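Local coordinates for tetratricopeptide repeat protein (Parabacteroides merdae ATCC 43184, PDB 4R7S) that is of unknown function but, as an all-helical tetratricopeptide repeat protein, probably offers a scaffold surface for binding other proteins or peptides, at residues A[198-203]-A[215-220]; A[179-184]-A[211-216]; A[219-222]-A[228-231]; A[123-128]-A[154-159]. All blocks are in the same frame, centred on the assembly; numbering follows the deposited sequence.

Contact 1: A[198-203]-A[215-220]. With EDO (1,2-ethanediol), chain G.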
# COMPACT_ATOMS: atom_id res chain seq x y z
N ALA A 198 8.11 -16.59 -18.29
CA ALA A 198 6.93 -17.38 -18.59
C ALA A 198 5.74 -16.78 -17.84
O ALA A 198 4.72 -16.51 -18.46
CB ALA A 198 7.15 -18.83 -18.19
N ASP A 199 5.91 -16.51 -16.52
CA ASP A 199 4.88 -15.86 -15.67
C ASP A 199 4.57 -14.46 -16.15
O ASP A 199 3.39 -14.10 -16.24
CB ASP A 199 5.31 -15.83 -14.21
CG ASP A 199 4.95 -17.06 -13.39
OD1 ASP A 199 4.25 -17.95 -13.92
OD2 ASP A 199 5.34 -17.12 -12.22
N ILE A 200 5.62 -13.67 -16.50
CA ILE A 200 5.47 -12.30 -16.99
C ILE A 200 4.65 -12.28 -18.30
O ILE A 200 3.74 -11.47 -18.45
CB ILE A 200 6.85 -11.64 -17.14
CG1 ILE A 200 7.44 -11.33 -15.73
CG2 ILE A 200 6.81 -10.35 -18.01
CD1 ILE A 200 8.90 -10.86 -15.71
N GLU A 201 4.94 -13.21 -19.21
CA GLU A 201 4.28 -13.38 -20.51
C GLU A 201 2.79 -13.66 -20.32
O GLU A 201 1.98 -13.21 -21.13
CB GLU A 201 4.95 -14.54 -21.28
CG GLU A 201 4.42 -14.78 -22.69
CD GLU A 201 4.51 -13.63 -23.68
OE1 GLU A 201 5.52 -12.88 -23.65
OE2 GLU A 201 3.58 -13.48 -24.50
N LYS A 202 2.44 -14.40 -19.26
CA LYS A 202 1.06 -14.76 -18.96
C LYS A 202 0.26 -13.50 -18.62
O LYS A 202 -0.84 -13.34 -19.13
CB LYS A 202 1.00 -15.81 -17.82
CG LYS A 202 -0.40 -16.41 -17.64
CD LYS A 202 -0.37 -17.92 -17.47
CE LYS A 202 -1.76 -18.52 -17.51
NZ LYS A 202 -2.39 -18.45 -18.87
N VAL A 203 0.81 -12.62 -17.79
CA VAL A 203 0.16 -11.39 -17.35
C VAL A 203 -0.00 -10.43 -18.53
O VAL A 203 -1.06 -9.81 -18.70
CB VAL A 203 0.95 -10.72 -16.20
CG1 VAL A 203 0.18 -9.54 -15.62
CG2 VAL A 203 1.28 -11.73 -15.12
N VAL A 215 9.32 -2.93 -14.91
CA VAL A 215 10.69 -2.86 -14.33
C VAL A 215 11.28 -4.27 -14.31
O VAL A 215 12.40 -4.46 -14.79
CB VAL A 215 10.73 -2.19 -12.93
CG1 VAL A 215 12.06 -2.44 -12.21
CG2 VAL A 215 10.45 -0.70 -13.02
N LEU A 216 10.50 -5.26 -13.81
CA LEU A 216 10.87 -6.67 -13.73
C LEU A 216 11.24 -7.23 -15.11
O LEU A 216 12.33 -7.80 -15.25
CB LEU A 216 9.75 -7.51 -13.08
CG LEU A 216 10.20 -8.92 -12.62
CD1 LEU A 216 11.35 -8.85 -11.59
CD2 LEU A 216 9.04 -9.73 -12.09
N ARG A 217 10.38 -7.02 -16.13
CA ARG A 217 10.71 -7.45 -17.49
C ARG A 217 11.96 -6.69 -18.03
O ARG A 217 12.78 -7.28 -18.74
CB ARG A 217 9.53 -7.26 -18.44
CG ARG A 217 9.74 -8.06 -19.73
CD ARG A 217 8.50 -8.12 -20.57
NE ARG A 217 8.19 -6.81 -21.14
CZ ARG A 217 7.28 -6.62 -22.07
NH1 ARG A 217 6.57 -7.64 -22.54
NH2 ARG A 217 7.06 -5.40 -22.55
N GLY A 218 12.09 -5.42 -17.68
CA GLY A 218 13.22 -4.60 -18.11
C GLY A 218 14.54 -5.10 -17.55
O GLY A 218 15.54 -5.20 -18.27
N LYS A 219 14.51 -5.47 -16.25
CA LYS A 219 15.66 -5.98 -15.52
C LYS A 219 16.11 -7.31 -16.10
O LYS A 219 17.33 -7.57 -16.17
CB LYS A 219 15.33 -6.12 -14.05
CG LYS A 219 15.51 -4.83 -13.27
CD LYS A 219 15.49 -5.16 -11.80
CE LYS A 219 15.22 -3.97 -10.91
NZ LYS A 219 14.45 -4.39 -9.71
N ILE A 220 15.14 -8.15 -16.55
CA ILE A 220 15.45 -9.45 -17.15
C ILE A 220 16.03 -9.21 -18.52
O ILE A 220 17.10 -9.75 -18.82
CB ILE A 220 14.23 -10.40 -17.17
CG1 ILE A 220 13.96 -10.96 -15.75
CG2 ILE A 220 14.43 -11.53 -18.19
CD1 ILE A 220 12.50 -11.34 -15.48
C1 EDO G . 3.42 -17.51 -26.10
O1 EDO G . 3.06 -18.11 -24.85
C2 EDO G . 2.44 -16.40 -26.49
O2 EDO G . 2.19 -15.50 -25.42
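A buried apolar contact between two consecutive helices, 193-206 and 211-223, rests on one isoleucine: I200 reaches L216 and R217 and, one turn on, I220. The short helical segments run roughly antiparallel, with 139° between their N-to-C directions, and their axes come no closer than 10.9 Å, and the side chains span the space between them. I200 does this with two arms. The CG1 arm lies beside the backbone N (chi1 -72°) and continues extended, which carries CD1 forward to meet I220 CD1 tip to tip at 3.6 Å. The same CD1 lies against L216 CD2 at 3.8 Å, the two side chains crossing at a slant. Packing of branched apolar side chains between antiparallel neighbouring helices is what builds the tetratricopeptide repeat superhelix. The second arm, I200 CG2, presses on the aliphatic part of R217, 3.8 Å from its CD. R217 thus gives its methylenes to the core and turns at chi3 (70°), while its NE forms a salt bridge with D233 and its cation meets the ring of F204. Reduced to an alanine, I200 would have neither arm, and the facing methyls of L216 and I220 would probably be left without their partner across a gap. Away from this core, E201 OE2 accepts a hydrogen bond of 2.6 Å from O2 of an ethanediol, probably a crystallisation additive.

Contact 2: A[179-184]-A[211-216]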
# COMPACT_ATOMS: atom_id res chain seq x y z
N LEU A 179 -1.00 -12.49 -8.71
CA LEU A 179 -0.25 -13.56 -8.06
C LEU A 179 0.94 -13.97 -8.93
O LEU A 179 2.00 -14.30 -8.40
CB LEU A 179 -1.16 -14.77 -7.78
CG LEU A 179 -2.32 -14.58 -6.81
CD1 LEU A 179 -3.21 -15.81 -6.82
CD2 LEU A 179 -1.83 -14.30 -5.40
N TYR A 180 0.77 -13.94 -10.26
CA TYR A 180 1.81 -14.29 -11.23
C TYR A 180 2.93 -13.26 -11.19
O TYR A 180 4.08 -13.60 -11.44
CB TYR A 180 1.24 -14.40 -12.64
CG TYR A 180 0.33 -15.59 -12.86
CD1 TYR A 180 -1.02 -15.53 -12.54
CD2 TYR A 180 0.81 -16.76 -13.45
CE1 TYR A 180 -1.87 -16.61 -12.76
CE2 TYR A 180 -0.03 -17.84 -13.70
CZ TYR A 180 -1.38 -17.77 -13.34
OH TYR A 180 -2.23 -18.83 -13.56
N GLU A 181 2.60 -12.01 -10.84
CA GLU A 181 3.52 -10.89 -10.67
C GLU A 181 4.42 -11.11 -9.44
O GLU A 181 5.62 -10.81 -9.48
CB GLU A 181 2.77 -9.56 -10.55
CG GLU A 181 2.11 -9.11 -11.85
CD GLU A 181 1.93 -7.61 -12.05
OE1 GLU A 181 2.40 -6.83 -11.19
OE2 GLU A 181 1.33 -7.22 -13.08
N GLY A 182 3.83 -11.66 -8.39
CA GLY A 182 4.53 -12.00 -7.15
C GLY A 182 5.45 -13.19 -7.37
O GLY A 182 6.63 -13.15 -7.00
N ARG A 183 4.92 -14.24 -8.03
CA ARG A 183 5.70 -15.43 -8.33
C ARG A 183 6.84 -15.10 -9.29
O ARG A 183 7.95 -15.60 -9.08
CB ARG A 183 4.83 -16.57 -8.90
CG ARG A 183 5.58 -17.89 -8.90
CD ARG A 183 4.69 -19.08 -9.18
NE ARG A 183 4.25 -19.06 -10.56
CZ ARG A 183 3.40 -19.93 -11.07
NH1 ARG A 183 2.92 -20.91 -10.32
NH2 ARG A 183 3.04 -19.85 -12.35
N ALA A 184 6.59 -14.26 -10.34
CA ALA A 184 7.65 -13.86 -11.28
C ALA A 184 8.80 -13.16 -10.54
O ALA A 184 9.96 -13.45 -10.80
CB ALA A 184 7.10 -12.94 -12.38
N ALA A 211 3.45 -1.22 -13.28
CA ALA A 211 4.72 -0.57 -13.56
C ALA A 211 5.88 -1.46 -13.09
O ALA A 211 6.89 -1.61 -13.78
CB ALA A 211 4.77 0.78 -12.85
N ASN A 212 5.68 -2.12 -11.91
CA ASN A 212 6.61 -3.04 -11.27
C ASN A 212 6.98 -4.19 -12.20
O ASN A 212 8.15 -4.58 -12.26
CB ASN A 212 6.00 -3.58 -9.98
CG ASN A 212 6.20 -2.69 -8.78
OD1 ASN A 212 6.68 -1.56 -8.86
ND2 ASN A 212 5.86 -3.18 -7.62
N LEU A 213 5.98 -4.69 -12.96
CA LEU A 213 6.19 -5.78 -13.88
C LEU A 213 6.97 -5.31 -15.11
O LEU A 213 7.74 -6.10 -15.67
CB LEU A 213 4.88 -6.49 -14.28
CG LEU A 213 5.07 -7.93 -14.76
CD1 LEU A 213 5.51 -8.86 -13.62
CD2 LEU A 213 3.86 -8.43 -15.53
N TYR A 214 6.83 -4.02 -15.49
CA TYR A 214 7.61 -3.48 -16.61
C TYR A 214 9.07 -3.37 -16.17
O TYR A 214 9.95 -3.75 -16.93
CB TYR A 214 7.07 -2.14 -17.13
CG TYR A 214 5.97 -2.27 -18.16
CD1 TYR A 214 6.26 -2.45 -19.51
CD2 TYR A 214 4.63 -2.16 -17.79
CE1 TYR A 214 5.25 -2.58 -20.46
CE2 TYR A 214 3.61 -2.27 -18.74
CZ TYR A 214 3.93 -2.45 -20.08
OH TYR A 214 2.93 -2.50 -21.04
N VAL A 215 9.32 -2.93 -14.91
CA VAL A 215 10.69 -2.86 -14.33
C VAL A 215 11.28 -4.27 -14.31
O VAL A 215 12.40 -4.46 -14.79
CB VAL A 215 10.73 -2.19 -12.93
CG1 VAL A 215 12.06 -2.44 -12.21
CG2 VAL A 215 10.45 -0.70 -13.02
N LEU A 216 10.50 -5.26 -13.81
CA LEU A 216 10.87 -6.67 -13.73
C LEU A 216 11.24 -7.23 -15.11
O LEU A 216 12.33 -7.80 -15.25
CB LEU A 216 9.75 -7.51 -13.08
CG LEU A 216 10.20 -8.92 -12.62
CD1 LEU A 216 11.35 -8.85 -11.59
CD2 LEU A 216 9.04 -9.73 -12.09
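E181 and A184 of helix 178-189 pack against L213 and L216 of helix 211-223, the first and third of three consecutive helices, in the roughly parallel stacking by which tetratricopeptide repeats build their superhelix. The short segments diverge by 32° and their axes approach to 10.7 Å, a spacing bridged mainly by side chains, two from each helix. E181 provides the longest reach. Its CG stands beside the backbone N and opposite the carbonyl carbon (chi1 -70°), and the chain stays extended beyond it, so the methylenes and carboxylate are laid across L213. CG lies 3.8 Å from L213 CD1, while OE2 sits 3.7 Å from L213 CD2. The acid is therefore in van der Waals contact with a leucine, and its polar end is met elsewhere: OE1 takes a hydrogen bond with the hydroxyl of T210, the residue just before helix 211-223. L213 meets it with CG swung opposite the backbone N (chi1 -157°), which spreads both of its methyls along the glutamate, while L213 CB lies 3.8 Å from E181 OE2. V203 of the intervening helix 193-206 closes in on E181 as well, and I200 does the same for A184, so the middle helix packs against both residues of helix 178-189. One turn on, no polar side chain takes part: L216 CD2 sits 3.8 Å from A184 CB and equally near the carbonyl carbon of A184.

Contact 3: A[219-222]-A[228-231]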
# COMPACT_ATOMS: atom_id res chain seq x y z
N LYS A 219 14.51 -5.47 -16.25
CA LYS A 219 15.66 -5.98 -15.52
C LYS A 219 16.11 -7.31 -16.10
O LYS A 219 17.33 -7.57 -16.17
CB LYS A 219 15.33 -6.12 -14.05
CG LYS A 219 15.51 -4.83 -13.27
CD LYS A 219 15.49 -5.16 -11.80
CE LYS A 219 15.22 -3.97 -10.91
NZ LYS A 219 14.45 -4.39 -9.71
N ILE A 220 15.14 -8.15 -16.55
CA ILE A 220 15.45 -9.45 -17.15
C ILE A 220 16.03 -9.21 -18.52
O ILE A 220 17.10 -9.75 -18.82
CB ILE A 220 14.23 -10.40 -17.17
CG1 ILE A 220 13.96 -10.96 -15.75
CG2 ILE A 220 14.43 -11.53 -18.19
CD1 ILE A 220 12.50 -11.34 -15.48
N LYS A 221 15.39 -8.32 -19.32
CA LYS A 221 15.90 -7.94 -20.64
C LYS A 221 17.34 -7.45 -20.51
O LYS A 221 18.19 -7.88 -21.31
CB LYS A 221 15.00 -6.89 -21.29
CG LYS A 221 13.75 -7.51 -21.88
CD LYS A 221 12.80 -6.46 -22.38
CE LYS A 221 11.64 -7.09 -23.11
NZ LYS A 221 10.50 -6.13 -23.24
N LEU A 222 17.66 -6.65 -19.45
CA LEU A 222 19.02 -6.22 -19.15
C LEU A 222 19.96 -7.43 -19.03
O LEU A 222 20.99 -7.48 -19.72
CB LEU A 222 19.09 -5.41 -17.85
CG LEU A 222 19.24 -3.90 -17.88
CD1 LEU A 222 19.47 -3.38 -16.47
CD2 LEU A 222 20.39 -3.45 -18.78
N GLU A 228 18.40 -2.07 -25.27
CA GLU A 228 17.43 -1.21 -25.97
C GLU A 228 16.00 -1.63 -25.63
O GLU A 228 15.15 -0.76 -25.37
CB GLU A 228 17.67 -1.21 -27.48
CG GLU A 228 17.45 0.16 -28.12
CD GLU A 228 17.65 0.27 -29.62
OE1 GLU A 228 18.53 -0.44 -30.17
OE2 GLU A 228 16.95 1.10 -30.25
N ARG A 229 15.74 -2.95 -25.59
CA ARG A 229 14.43 -3.49 -25.22
C ARG A 229 14.12 -3.17 -23.72
O ARG A 229 13.02 -2.70 -23.41
CB ARG A 229 14.35 -5.00 -25.52
CG ARG A 229 13.66 -5.29 -26.85
CD ARG A 229 14.03 -6.62 -27.50
NE ARG A 229 13.68 -7.80 -26.70
CZ ARG A 229 12.51 -8.44 -26.74
NH1 ARG A 229 11.53 -7.98 -27.51
NH2 ARG A 229 12.30 -9.51 -25.99
N ALA A 230 15.13 -3.30 -22.84
CA ALA A 230 15.02 -3.00 -21.42
C ALA A 230 14.62 -1.54 -21.19
O ALA A 230 13.65 -1.26 -20.46
CB ALA A 230 16.33 -3.30 -20.71
N ALA A 231 15.34 -0.60 -21.86
CA ALA A 231 15.07 0.84 -21.75
C ALA A 231 13.61 1.17 -22.11
O ALA A 231 12.97 1.94 -21.38
CB ALA A 231 16.01 1.61 -22.65
O HOH W 1 11.08 -4.09 -25.03
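R229 and A230 on helix 227-238 meet K221 and L222 near the end of helix 211-223, where a short connection turns the chain back and brings the CA atoms of K221 and A230 to within 5.1 Å. Along helix 227-238, R229 comes first. Its CB rests 3.8 Å from K221 CD, and the two long side chains cross at about a right angle. The bend of R229 at chi3 (62°) turns its guanidinium back over the lysine, so that K221 CE lies 3.8 Å above one face, displaced toward the rim. The carbonyl of R229 is also engaged: a water donates to R229 O at 2.9 Å and accepts from K221 NZ at 2.8 Å, linking the two helices. A230 follows, and its small side chain is consistent with so near an approach of the backbones: A230 CB lies 3.9 Å from K221 CB and 4.1 Å from L222 CG. This close approach of adjoining helices suits the helix-turn-helix units of tetratricopeptide repeats. K221 NZ forms a salt bridge with D233, as R217 does, whereas R229 NE pairs with E226. With a leucine in place of K221, D233 would probably lose one of its basic partners and the bridging water its donor. Separate acids thus probably offset the like charges of K221 NZ and R229 NH2, 4.7 Å apart, allowing two cationic side chains to pack through their carbon atoms.

Contact 4: A[123-128]-A[154-159]. With EDO (1,2-ethanediol), chain D.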
# COMPACT_ATOMS: atom_id res chain seq x y z
N GLN A 123 13.16 -5.86 7.75
CA GLN A 123 13.97 -7.09 7.90
C GLN A 123 13.59 -7.83 9.22
O GLN A 123 14.33 -8.69 9.69
CB GLN A 123 15.48 -6.76 7.85
CG GLN A 123 16.36 -7.81 7.17
CD GLN A 123 17.86 -7.61 7.34
OE1 GLN A 123 18.35 -6.57 7.83
NE2 GLN A 123 18.63 -8.62 6.93
N ASN A 124 12.43 -7.51 9.81
CA ASN A 124 11.96 -8.14 11.05
C ASN A 124 10.95 -9.30 10.74
O ASN A 124 9.74 -9.19 10.98
CB ASN A 124 11.35 -7.10 11.97
CG ASN A 124 11.41 -7.47 13.42
OD1 ASN A 124 11.32 -8.66 13.80
ND2 ASN A 124 11.57 -6.45 14.25
N TYR A 125 11.50 -10.40 10.22
CA TYR A 125 10.82 -11.57 9.66
C TYR A 125 10.00 -12.39 10.66
O TYR A 125 8.89 -12.82 10.31
CB TYR A 125 11.83 -12.46 8.91
CG TYR A 125 12.56 -11.69 7.82
CD1 TYR A 125 11.86 -10.94 6.87
CD2 TYR A 125 13.95 -11.69 7.76
CE1 TYR A 125 12.53 -10.22 5.88
CE2 TYR A 125 14.63 -10.99 6.76
CZ TYR A 125 13.91 -10.23 5.84
OH TYR A 125 14.57 -9.53 4.85
N MSE A 126 10.51 -12.59 11.88
CA MSE A 126 9.77 -13.34 12.89
C MSE A 126 8.53 -12.59 13.30
O MSE A 126 7.48 -13.23 13.45
CB MSE A 126 10.62 -13.67 14.14
CG MSE A 126 11.60 -14.85 13.94
SE MSE A 126 10.83 -16.47 13.08
CE MSE A 126 9.17 -16.74 14.31
N TRP A 127 8.60 -11.24 13.44
CA TRP A 127 7.39 -10.50 13.83
C TRP A 127 6.37 -10.42 12.69
O TRP A 127 5.18 -10.44 12.98
CB TRP A 127 7.68 -9.09 14.39
CG TRP A 127 8.60 -8.93 15.57
CD1 TRP A 127 9.20 -7.77 15.97
CD2 TRP A 127 9.04 -9.94 16.50
NE1 TRP A 127 9.98 -7.99 17.08
CE2 TRP A 127 9.90 -9.31 17.43
CE3 TRP A 127 8.75 -11.31 16.66
CZ2 TRP A 127 10.49 -10.00 18.49
CZ3 TRP A 127 9.39 -12.01 17.67
CH2 TRP A 127 10.24 -11.36 18.59
N ALA A 128 6.83 -10.40 11.40
CA ALA A 128 5.92 -10.40 10.23
C ALA A 128 5.14 -11.72 10.19
O ALA A 128 3.91 -11.72 10.09
CB ALA A 128 6.71 -10.21 8.96
N LYS A 154 10.27 -15.31 0.64
CA LYS A 154 11.11 -14.84 -0.46
C LYS A 154 12.19 -13.87 0.10
O LYS A 154 13.37 -14.04 -0.17
CB LYS A 154 10.23 -14.15 -1.51
CG LYS A 154 11.03 -13.33 -2.52
CD LYS A 154 10.14 -12.53 -3.47
CE LYS A 154 9.81 -11.16 -2.93
NZ LYS A 154 8.79 -10.53 -3.79
N MSE A 155 11.79 -12.86 0.89
CA MSE A 155 12.74 -11.87 1.44
C MSE A 155 13.76 -12.50 2.43
O MSE A 155 14.89 -11.99 2.55
CB MSE A 155 12.00 -10.72 2.10
CG MSE A 155 11.12 -9.92 1.14
SE MSE A 155 11.96 -9.25 -0.51
CE MSE A 155 13.64 -8.47 0.28
N ARG A 156 13.37 -13.59 3.11
CA ARG A 156 14.19 -14.38 4.03
C ARG A 156 15.19 -15.29 3.30
O ARG A 156 16.10 -15.83 3.92
CB ARG A 156 13.27 -15.30 4.82
CG ARG A 156 12.75 -14.74 6.06
CD ARG A 156 12.78 -15.81 7.09
NE ARG A 156 11.54 -16.57 7.12
CZ ARG A 156 10.71 -16.57 8.14
NH1 ARG A 156 10.98 -15.85 9.23
NH2 ARG A 156 9.60 -17.30 8.10
N GLY A 157 14.94 -15.54 2.02
CA GLY A 157 15.74 -16.46 1.21
C GLY A 157 15.20 -17.88 1.22
O GLY A 157 15.89 -18.78 0.73
N ASN A 158 13.97 -18.13 1.77
CA ASN A 158 13.37 -19.48 1.75
C ASN A 158 12.50 -19.58 0.53
O ASN A 158 11.28 -19.65 0.63
CB ASN A 158 12.60 -19.83 3.06
CG ASN A 158 13.44 -19.80 4.31
OD1 ASN A 158 14.68 -19.90 4.29
ND2 ASN A 158 12.77 -19.66 5.45
N TYR A 159 13.16 -19.55 -0.63
CA TYR A 159 12.60 -19.52 -1.97
C TYR A 159 11.67 -20.67 -2.26
O TYR A 159 10.63 -20.44 -2.88
CB TYR A 159 13.72 -19.45 -3.01
CG TYR A 159 14.58 -18.20 -2.86
CD1 TYR A 159 14.02 -16.93 -2.92
CD2 TYR A 159 15.96 -18.30 -2.64
CE1 TYR A 159 14.79 -15.79 -2.74
CE2 TYR A 159 16.75 -17.16 -2.50
CZ TYR A 159 16.16 -15.90 -2.54
OH TYR A 159 16.89 -14.75 -2.35
C1 EDO D . 6.86 -7.55 -3.13
O1 EDO D . 7.88 -7.79 -2.17
C2 EDO D . 5.43 -7.55 -2.48
O2 EDO D . 5.25 -6.51 -1.53
O HOH W 2 17.21 -10.53 4.26
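Y125 at the start of helix 125-138 meets M155 and R156 at the end of helix 143-156, so a helix beginning and a helix end are joined on the surface of the tetratricopeptide repeat array. The leading interaction is CH-pi. R156 CG stands over the Y125 ring, 3.9 Å from its centroid and 26° off the ring normal, while the carbonyl oxygen of Q123 lies above the opposite face, both displaced toward the rim, so the ring has a neighbour on each side. Bends at chi2 and chi3 then carry the arginine past the tyrosine in the reverse sense, leaving guanidinium and ring planes 69° apart; NH1 comes to 3.5 Å from Y125 CB. Apolar packing adds a second strip: CB of M155, a selenomethionine, touches Y125 CE1 at 3.8 Å, and L152 also lies against the tyrosine. A water also bridges the two helices, 2.9 Å from Y125 OH and donating to M155 O at 3.2 Å. This carbonyl belongs to the last turn of its helix, which G157 closes with positive phi in a Schellman motif that includes the bond from G157 N to K154 O. Salt bridges fix the far end of R156, whose NH2 pairs with E129 and NE with E153. With one acid on helix 125-138 and the other on its own helix, the guanidinium is probably held in place by charge on both sides of the interface, which would keep the R156 methylene seated over the tyrosine ring.

How the contacts relate
Followed from the N terminus, contact 4 comes first, closing the loop 123-159 between helices 125-138 and 143-156 before any other contact opens. Contact 2 then opens at 179 and contact 1 at 198; contact 2 closes at 216 and contact 1 at 220, so their loops interlock rather than nest, sharing V215 and L216. The salt bridge from D199 to R183 joins them directly. Contact 3 starts on K219 and I220, where contact 1 ends, and closes at 231. Helix 211-223 is thus tied to helices 178-189, 193-206 and 227-238. Contact 4 stands apart, its centre about 19 Å from that of contact 2.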